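Local coordinates for protein exoglucanase A (Cellulomonas fimi, PDB 7CBD) that hydrolyses beta-1,4-glucosidic linkages in cellulose with inversion of anomeric configuration, releasing cellobiose from non-reducing chain ends, here represented by its family 6 catalytic domain, at residues F71-A76 against E138-A143; N67-H72 against L87-V92. All coordinates share one frame; numbering follows the deposited sequence.

Contact 1. Residues F71-A76 against E138-A143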
# COMPACT_ATOMS: atom_id res chain seq x y z
N PHE A 71 11.61 -18.63 -4.50
CA PHE A 71 10.67 -18.95 -5.57
C PHE A 71 10.37 -17.71 -6.41
O PHE A 71 10.48 -17.74 -7.65
CB PHE A 71 9.39 -19.52 -4.93
CG PHE A 71 8.21 -19.63 -5.86
CD1 PHE A 71 8.11 -20.67 -6.77
CD2 PHE A 71 7.17 -18.72 -5.78
CE1 PHE A 71 7.00 -20.80 -7.60
CE2 PHE A 71 6.05 -18.83 -6.60
CZ PHE A 71 5.97 -19.87 -7.51
N HIS A 72 10.05 -16.60 -5.76
CA HIS A 72 9.70 -15.38 -6.49
C HIS A 72 10.90 -14.77 -7.20
O HIS A 72 10.77 -14.29 -8.33
CB HIS A 72 9.06 -14.37 -5.54
CG HIS A 72 7.74 -14.83 -5.01
ND1 HIS A 72 6.62 -14.95 -5.81
CD2 HIS A 72 7.37 -15.24 -3.78
CE1 HIS A 72 5.61 -15.40 -5.08
NE2 HIS A 72 6.04 -15.59 -3.85
N LEU A 73 12.07 -14.75 -6.55
CA LEU A 73 13.25 -14.20 -7.20
C LEU A 73 13.62 -15.00 -8.45
O LEU A 73 13.93 -14.42 -9.50
CB LEU A 73 14.41 -14.15 -6.22
CG LEU A 73 14.21 -13.18 -5.05
CD1 LEU A 73 15.23 -13.45 -3.97
CD2 LEU A 73 14.33 -11.75 -5.55
N ASP A 74 13.56 -16.33 -8.36
CA ASP A 74 13.81 -17.17 -9.52
C ASP A 74 12.78 -16.92 -10.62
O ASP A 74 13.13 -16.84 -11.81
CB ASP A 74 13.79 -18.65 -9.12
CG ASP A 74 14.96 -19.05 -8.25
OD1 ASP A 74 15.99 -18.34 -8.22
OD2 ASP A 74 14.84 -20.11 -7.58
N ASN A 75 11.50 -16.81 -10.25
CA ASN A 75 10.47 -16.49 -11.23
C ASN A 75 10.76 -15.15 -11.88
O ASN A 75 10.56 -14.98 -13.09
CB ASN A 75 9.10 -16.42 -10.58
CG ASN A 75 8.63 -17.74 -10.03
OD1 ASN A 75 9.13 -18.80 -10.39
ND2 ASN A 75 7.63 -17.68 -9.14
N ALA A 76 11.17 -14.16 -11.08
CA ALA A 76 11.45 -12.84 -11.61
C ALA A 76 12.59 -12.86 -12.62
O ALA A 76 12.51 -12.18 -13.65
CB ALA A 76 11.74 -11.86 -10.47
N GLU A 138 21.34 -10.56 -10.01
CA GLU A 138 21.85 -9.29 -10.52
C GLU A 138 21.09 -8.82 -11.76
O GLU A 138 21.11 -7.62 -12.06
CB GLU A 138 23.35 -9.40 -10.78
CG GLU A 138 24.16 -9.53 -9.49
CD GLU A 138 25.64 -9.41 -9.70
OE1 GLU A 138 26.10 -9.59 -10.84
OE2 GLU A 138 26.36 -9.15 -8.71
N SER A 139 20.41 -9.72 -12.47
CA SER A 139 19.71 -9.38 -13.69
C SER A 139 18.32 -8.78 -13.45
O SER A 139 17.64 -8.43 -14.42
CB SER A 139 19.58 -10.61 -14.59
OG SER A 139 18.90 -11.65 -13.90
N ILE A 140 17.88 -8.66 -12.20
CA ILE A 140 16.61 -8.03 -11.89
C ILE A 140 16.84 -6.85 -10.96
O ILE A 140 17.93 -6.67 -10.40
CB ILE A 140 15.57 -9.01 -11.30
CG1 ILE A 140 16.01 -9.49 -9.91
CG2 ILE A 140 15.32 -10.17 -12.26
CD1 ILE A 140 14.96 -10.32 -9.21
N ARG A 141 15.82 -6.02 -10.82
CA ARG A 141 15.80 -4.93 -9.85
C ARG A 141 14.74 -5.26 -8.81
O ARG A 141 13.70 -5.83 -9.14
CB ARG A 141 15.45 -3.61 -10.54
CG ARG A 141 16.44 -3.21 -11.62
CD ARG A 141 15.96 -2.02 -12.43
NE ARG A 141 16.96 -1.61 -13.39
CZ ARG A 141 16.79 -0.69 -14.34
NH1 ARG A 141 15.63 -0.07 -14.48
NH2 ARG A 141 17.80 -0.40 -15.15
N ILE A 142 15.01 -4.90 -7.56
CA ILE A 142 14.07 -5.13 -6.47
C ILE A 142 13.67 -3.77 -5.92
O ILE A 142 14.54 -2.99 -5.49
CB ILE A 142 14.65 -6.04 -5.38
CG1 ILE A 142 15.07 -7.40 -5.97
CG2 ILE A 142 13.65 -6.19 -4.24
CD1 ILE A 142 16.54 -7.52 -6.29
N ALA A 143 12.38 -3.46 -5.95
CA ALA A 143 11.85 -2.27 -5.30
C ALA A 143 11.31 -2.73 -3.95
O ALA A 143 10.30 -3.44 -3.89
CB ALA A 143 10.76 -1.61 -6.13
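I140 meets the helix with two of its branches. Its CD1 methyl lies 3.8 Å from A76 CB, and the same methyl is 4.0 Å from L73 CD2, so one methyl touches two residues spaced almost one turn apart on the helix. The second branch, CG2, rests against the backbone of A76, 3.7 Å from its carbonyl O. L73 and I140 cross at about a right angle and touch through methyl groups at their ends. Two residues further along, in the strand itself, I142 adds a lighter touch, with CG1 4.4 Å from L73 CD2. No hydrogen bond bridges the two segments; the buried contact is entirely apolar packing, apart from the carbonyl that CG2 touches.

The torsions of I140 explain its reach. CG1 takes the crowded position between the backbone N and the carbonyl carbon (chi1 67°), and from there the chain runs extended to CD1 (chi2 173°). Alanine suits position 76 because its single methyl lets the backbones approach to 7.1 Å between A76 CA and I140 CA, while the longer leucine spans the wider gap beside it. The backbone bond from A76 N to H72 O, 2.8 Å, belongs to the helix that presents L73 and A76 on one face.

Further out, L73 also packs on Y137, whose hydroxyl is hydrogen-bonded to D74 OD1, and the carbonyl of I140 is held by N186 ND2. I140 continues along the same helix onto V77 and Q80. In this way helix 69-83 is seated on the residue that leads into strand 141-146, and lightly on I142 within it, a strand that runs parallel to its neighbours 87-93 and 187-192, as expected for a helix packed against the distorted alpha/beta barrel of family 6 enzymes.

Contact 2. Residues N67-H72 against L87-V92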
# COMPACT_ATOMS: atom_id res chain seq x y z
N ASN A 67 5.21 -19.48 -1.37
CA ASN A 67 6.21 -20.49 -1.66
C ASN A 67 7.63 -20.06 -1.32
O ASN A 67 8.58 -20.77 -1.67
CB ASN A 67 6.13 -20.89 -3.14
CG ASN A 67 4.77 -21.43 -3.50
OD1 ASN A 67 4.06 -21.98 -2.66
ND2 ASN A 67 4.39 -21.27 -4.76
N GLY A 68 7.81 -18.93 -0.64
CA GLY A 68 9.11 -18.47 -0.23
C GLY A 68 9.70 -17.43 -1.17
O GLY A 68 9.35 -17.33 -2.35
N LEU A 69 10.64 -16.65 -0.63
CA LEU A 69 11.23 -15.56 -1.39
C LEU A 69 12.05 -16.06 -2.58
O LEU A 69 12.02 -15.46 -3.66
CB LEU A 69 12.07 -14.69 -0.46
CG LEU A 69 12.80 -13.51 -1.10
CD1 LEU A 69 11.83 -12.60 -1.86
CD2 LEU A 69 13.56 -12.74 -0.04
N LYS A 70 12.78 -17.16 -2.42
CA LYS A 70 13.61 -17.65 -3.52
C LYS A 70 12.76 -18.00 -4.73
O LYS A 70 13.14 -17.71 -5.87
CB LYS A 70 14.44 -18.86 -3.08
CG LYS A 70 15.20 -19.52 -4.24
CD LYS A 70 16.15 -20.60 -3.73
CE LYS A 70 16.39 -21.72 -4.74
NZ LYS A 70 16.85 -21.27 -6.07
N PHE A 71 11.61 -18.63 -4.50
CA PHE A 71 10.67 -18.95 -5.57
C PHE A 71 10.37 -17.71 -6.41
O PHE A 71 10.48 -17.74 -7.65
CB PHE A 71 9.39 -19.52 -4.93
CG PHE A 71 8.21 -19.63 -5.86
CD1 PHE A 71 8.11 -20.67 -6.77
CD2 PHE A 71 7.17 -18.72 -5.78
CE1 PHE A 71 7.00 -20.80 -7.60
CE2 PHE A 71 6.05 -18.83 -6.60
CZ PHE A 71 5.97 -19.87 -7.51
N HIS A 72 10.05 -16.60 -5.76
CA HIS A 72 9.70 -15.38 -6.49
C HIS A 72 10.90 -14.77 -7.20
O HIS A 72 10.77 -14.29 -8.33
CB HIS A 72 9.06 -14.37 -5.54
CG HIS A 72 7.74 -14.83 -5.01
ND1 HIS A 72 6.62 -14.95 -5.81
CD2 HIS A 72 7.37 -15.24 -3.78
CE1 HIS A 72 5.61 -15.40 -5.08
NE2 HIS A 72 6.04 -15.59 -3.85
N LEU A 87 13.42 -5.51 -15.24
CA LEU A 87 12.24 -5.93 -14.51
C LEU A 87 12.38 -5.49 -13.06
O LEU A 87 13.45 -5.64 -12.46
CB LEU A 87 12.08 -7.46 -14.57
CG LEU A 87 10.95 -8.05 -13.72
CD1 LEU A 87 10.28 -9.20 -14.46
CD2 LEU A 87 11.43 -8.50 -12.35
N VAL A 88 11.29 -4.96 -12.50
CA VAL A 88 11.21 -4.61 -11.08
C VAL A 88 10.37 -5.65 -10.36
O VAL A 88 9.21 -5.89 -10.71
CB VAL A 88 10.61 -3.21 -10.88
CG1 VAL A 88 10.47 -2.91 -9.38
CG2 VAL A 88 11.42 -2.14 -11.57
N PHE A 89 10.97 -6.26 -9.33
CA PHE A 89 10.28 -7.15 -8.41
C PHE A 89 9.92 -6.33 -7.17
O PHE A 89 10.80 -5.83 -6.48
CB PHE A 89 11.23 -8.30 -8.05
CG PHE A 89 10.75 -9.16 -6.92
CD1 PHE A 89 9.53 -9.81 -6.99
CD2 PHE A 89 11.52 -9.32 -5.77
CE1 PHE A 89 9.09 -10.60 -5.95
CE2 PHE A 89 11.08 -10.11 -4.74
CZ PHE A 89 9.86 -10.75 -4.82
N ASN A 90 8.61 -6.17 -6.92
CA ASN A 90 8.15 -5.43 -5.75
C ASN A 90 8.11 -6.35 -4.53
O ASN A 90 7.44 -7.39 -4.55
CB ASN A 90 6.76 -4.87 -6.00
CG ASN A 90 6.76 -3.76 -7.02
OD1 ASN A 90 7.19 -2.65 -6.74
ND2 ASN A 90 6.29 -4.06 -8.23
N LEU A 91 8.81 -5.95 -3.47
CA LEU A 91 8.98 -6.75 -2.26
C LEU A 91 8.63 -5.86 -1.08
O LEU A 91 9.09 -4.72 -1.01
CB LEU A 91 10.46 -7.11 -2.16
CG LEU A 91 11.00 -8.42 -1.57
CD1 LEU A 91 12.32 -8.19 -0.84
CD2 LEU A 91 10.03 -9.18 -0.73
N VAL A 92 7.82 -6.36 -0.15
CA VAL A 92 7.44 -5.58 1.03
C VAL A 92 8.18 -6.10 2.25
O VAL A 92 8.06 -7.29 2.61
CB VAL A 92 5.93 -5.56 1.28
CG1 VAL A 92 5.60 -4.47 2.30
CG2 VAL A 92 5.18 -5.31 -0.02
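H72 reaches the hydroxyl of Y16 with its ring ND1, and N75 ND2 is hydrogen-bonded to that same OH, so one buried histidine and one amide of the helix share a single oxygen. This probably helps to hold the turn of the imidazole, and F71 CD2 lies 3.7 Å above its plane, over the centre. With ND1 turned to Y16, H72 meets F89 through CB, 3.8 Å from F89 CZ.

The F89 ring supplies the larger share of the strand's side of this contact. CG anti to the backbone N (chi1 169°) carries the ring out from the strand to the helix. At its edge, near the ring plane, L69 CD1 approaches CE2 to 3.9 Å. The same leucine methyl lies 4.0 Å from L91 CD2, so it bridges two strand residues whose side chains emerge on one side of the sheet. A broad, flat ring suits this place because it spans from L69 to H72, three positions on along the helix. The ring of Y16 also packs on F89 in an edge-to-face pair, and replacing F89 with alanine would probably open a gap beside the L69 methyl and H72 CB, leaving the Y16 ring without its aromatic mate.

L69 stands in the first turn, just after the N-cap G68, whose positive phi (98°) would press any side chain against the preceding carbonyl. Strand 52-54, whose V52 touches both H72 and F89, runs parallel beside strand 87-93, with helix 69-83 linking them as a beta-alpha-beta crossover; I142 of strand 141-146 packs against F89 from the neighbouring strand.

Overall arrangement
From the N terminus, the chain leaves strand 52-54, passes the short helix 58-61 and enters helix 69-83, whose first turns supply the touching residues of both contacts. Contact 2 closes the short loop, 14 residues that are mostly the rest of the helix, by returning to strand 87-93. Contact 1 closes a far longer one of 61 residues, running through that strand and helix 114-132 to strand 141-146. The two loops overlap and cross, because contact 2 starts first and also ends first, and they share F71 and H72. Their centres lie about 6 Å apart. Adjacent parallel strands join the far ends, with F89 N 2.8 Å from R141 O, so a single helix is packed across two neighbouring strands of the sheet.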